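Local coordinates for protein beta-fructofuranosidase, insoluble isoenzyme CWINV1 (Arabidopsis thaliana, PDB 2OXB) that hydrolyses sucrose and 1-kestose, and more weakly neokestose and levan, as a cell-wall invertase of glycosyl hydrolase family 32, at residues P23-G28 with K278-S283. The protein carries 1 engineered substitution. Numbering follows the deposited sequence.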
loop_
_atom_site.group_PDB
_atom_site.type_symbol
_atom_site.label_atom_id
_atom_site.label_comp_id
_atom_site.label_asym_id
_atom_site.label_seq_id
_atom_site.Cartn_x
_atom_site.Cartn_y
_atom_site.Cartn_z
ATOM N N PRO A 23 -0.596 13.633 0.002
ATOM C CA PRO A 23 -0.422 13.414 -1.429
ATOM C C PRO A 23 -1.525 14.103 -2.234
ATOM O O PRO A 23 -2.716 13.911 -1.969
ATOM C CB PRO A 23 -0.491 11.903 -1.534
ATOM C CG PRO A 23 -1.553 11.571 -0.544
ATOM C CD PRO A 23 -1.183 12.444 0.646
ATOM N N MET A 24 -1.139 14.931 -3.197
ATOM C CA MET A 24 -2.135 15.584 -4.035
ATOM C C MET A 24 -1.523 16.151 -5.301
ATOM O O MET A 24 -0.349 15.937 -5.608
ATOM C CB MET A 24 -2.858 16.702 -3.278
ATOM C CG MET A 24 -2.084 17.998 -3.182
ATOM S SD MET A 24 -0.609 17.724 -2.259
ATOM C CE MET A 24 -0.608 19.168 -1.196
ATOM N N ILE A 25 -2.349 16.882 -6.029
ATOM C CA ILE A 25 -1.957 17.498 -7.274
ATOM C C ILE A 25 -2.454 18.939 -7.223
ATOM O O ILE A 25 -3.559 19.214 -6.741
ATOM C CB ILE A 25 -2.584 16.717 -8.478
ATOM C CG1 ILE A 25 -2.077 17.269 -9.813
ATOM C CG2 ILE A 25 -4.112 16.795 -8.418
ATOM C CD1 ILE A 25 -2.842 18.482 -10.307
ATOM N N TYR A 26 -1.612 19.849 -7.696
ATOM C CA TYR A 26 -1.919 21.276 -7.733
ATOM C C TYR A 26 -1.179 21.871 -8.930
ATOM O O TYR A 26 0.045 21.757 -9.035
ATOM C CB TYR A 26 -1.444 21.953 -6.448
ATOM C CG TYR A 26 -1.691 23.440 -6.434
ATOM C CD1 TYR A 26 -2.971 23.941 -6.607
ATOM C CD2 TYR A 26 -0.650 24.345 -6.254
ATOM C CE1 TYR A 26 -3.223 25.303 -6.600
ATOM C CE2 TYR A 26 -0.890 25.720 -6.248
ATOM C CZ TYR A 26 -2.188 26.187 -6.422
ATOM O OH TYR A 26 -2.471 27.531 -6.408
ATOM N N LYS A 27 -1.919 22.518 -9.824
ATOM C CA LYS A 27 -1.312 23.087 -11.016
ATOM C C LYS A 27 -0.520 21.982 -11.737
ATOM O O LYS A 27 0.677 22.120 -11.999
ATOM C CB LYS A 27 -0.390 24.266 -10.650
ATOM C CG LYS A 27 -1.132 25.519 -10.144
ATOM C CD LYS A 27 -0.184 26.693 -9.853
ATOM C CE LYS A 27 -0.915 27.891 -9.247
ATOM N NZ LYS A 27 0.028 29.015 -8.967
ATOM N N GLY A 28 -1.201 20.877 -12.030
ATOM C CA GLY A 28 -0.578 19.766 -12.727
ATOM C C GLY A 28 0.635 19.150 -12.057
ATOM O O GLY A 28 1.179 18.159 -12.535
ATOM N N LYS A 278 -2.250 5.422 2.153
ATOM C CA LYS A 278 -3.163 6.551 1.978
ATOM C C LYS A 278 -3.380 6.866 0.509
ATOM O O LYS A 278 -2.480 6.694 -0.323
ATOM C CB LYS A 278 -2.636 7.812 2.668
ATOM C CG LYS A 278 -3.478 9.040 2.414
ATOM C CD LYS A 278 -3.640 9.873 3.673
ATOM C CE LYS A 278 -4.527 9.144 4.689
ATOM N NZ LYS A 278 -4.657 9.900 5.978
ATOM N N THR A 279 -4.572 7.361 0.202
ATOM C CA THR A 279 -4.931 7.682 -1.168
ATOM C C THR A 279 -5.049 9.181 -1.414
ATOM O O THR A 279 -4.818 9.995 -0.520
ATOM C CB THR A 279 -6.258 6.986 -1.536
ATOM O OG1 THR A 279 -7.295 7.433 -0.652
ATOM C CG2 THR A 279 -6.113 5.489 -1.396
ATOM N N PHE A 280 -5.386 9.530 -2.651
ATOM C CA PHE A 280 -5.539 10.923 -3.041
ATOM C C PHE A 280 -6.112 10.965 -4.450
ATOM O O PHE A 280 -5.768 10.136 -5.290
ATOM C CB PHE A 280 -4.182 11.643 -2.986
ATOM C CG PHE A 280 -3.512 11.794 -4.318
ATOM C CD1 PHE A 280 -3.927 12.785 -5.210
ATOM C CD2 PHE A 280 -2.488 10.936 -4.694
ATOM C CE1 PHE A 280 -3.331 12.920 -6.451
ATOM C CE2 PHE A 280 -1.882 11.066 -5.935
ATOM C CZ PHE A 280 -2.307 12.057 -6.816
ATOM N N PHE A 281 -6.974 11.937 -4.710
ATOM C CA PHE A 281 -7.603 12.063 -6.019
ATOM C C PHE A 281 -6.787 12.841 -7.042
ATOM O O PHE A 281 -6.443 14.012 -6.815
ATOM C CB PHE A 281 -8.973 12.726 -5.867
ATOM C CG PHE A 281 -9.726 12.871 -7.154
ATOM C CD1 PHE A 281 -10.062 11.749 -7.907
ATOM C CD2 PHE A 281 -10.157 14.125 -7.585
ATOM C CE1 PHE A 281 -10.822 11.870 -9.063
ATOM C CE2 PHE A 281 -10.918 14.254 -8.739
ATOM C CZ PHE A 281 -11.253 13.124 -9.478
ATOM N N ASP A 282 -6.490 12.191 -8.168
ATOM C CA ASP A 282 -5.738 12.822 -9.265
ATOM C C ASP A 282 -6.748 13.554 -10.137
ATOM O O ASP A 282 -7.585 12.934 -10.780
ATOM C CB ASP A 282 -5.011 11.755 -10.112
ATOM C CG ASP A 282 -4.129 12.353 -11.222
ATOM O OD1 ASP A 282 -4.633 13.084 -12.099
ATOM O OD2 ASP A 282 -2.913 12.082 -11.216
ATOM N N SER A 283 -6.671 14.876 -10.152
ATOM C CA SER A 283 -7.585 15.683 -10.946
ATOM C C SER A 283 -7.346 15.468 -12.447
ATOM O O SER A 283 -8.283 15.241 -13.215
ATOM C CB SER A 283 -7.403 17.165 -10.586
ATOM O OG SER A 283 -7.745 17.403 -9.236
#
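Phe280 lies against the ring of Pro23 and the backbone of Met24, and this is the tight part of the contact. Its CD1 comes to 3.5 Å from Met24 CA, while the backbone N of Met24 stands over one ring face, 4.0 Å above the plane and shifted toward the rim. The pyrrolidine of Pro23 works alongside: its CB is 3.9 Å from Phe280 CD2, and its CG rests against Phe280 CB, at 3.6 Å, and near the carbonyl oxygen of Thr279. With the Met24 side chain starting off away from Phe280, within 23-28 the ring packs mostly on main chain. Cut back to an alanine here, the side chain would keep the CB that meets Pro23 CG but lose the ring, which would probably open a gap over the Met24 backbone and beside Pro23 CB. Beyond Pro23, Lys278 NZ hydrogen-bonds Ser81 OG, its side chain about 9 Å from the bound fructose.

Toward Ile25 and Ser283 the packing becomes looser. Ile25 has CG1 anti to its backbone N (chi1 -175°), which turns CG2 to Ser283; CG2 sits 3.6 Å from Ser283 N. Ser283 is solvent-exposed, and Ile25 partly so.

The two strand segments run nearly parallel, 15° apart, but belong to different sheets, neighbouring blades of the five-bladed propeller of this family. Side chains meet across the seam: Phe280 also touches Tyr30, and Asp282, paired with Arg287 of its own sheet, reaches the other blade by a hydrogen bond to the Tyr30 hydroxyl. Each segment hydrogen-bonds within its own blade, Met24 to His31 of strand 29-36 and Phe280 to Ile289 of strand 287-291.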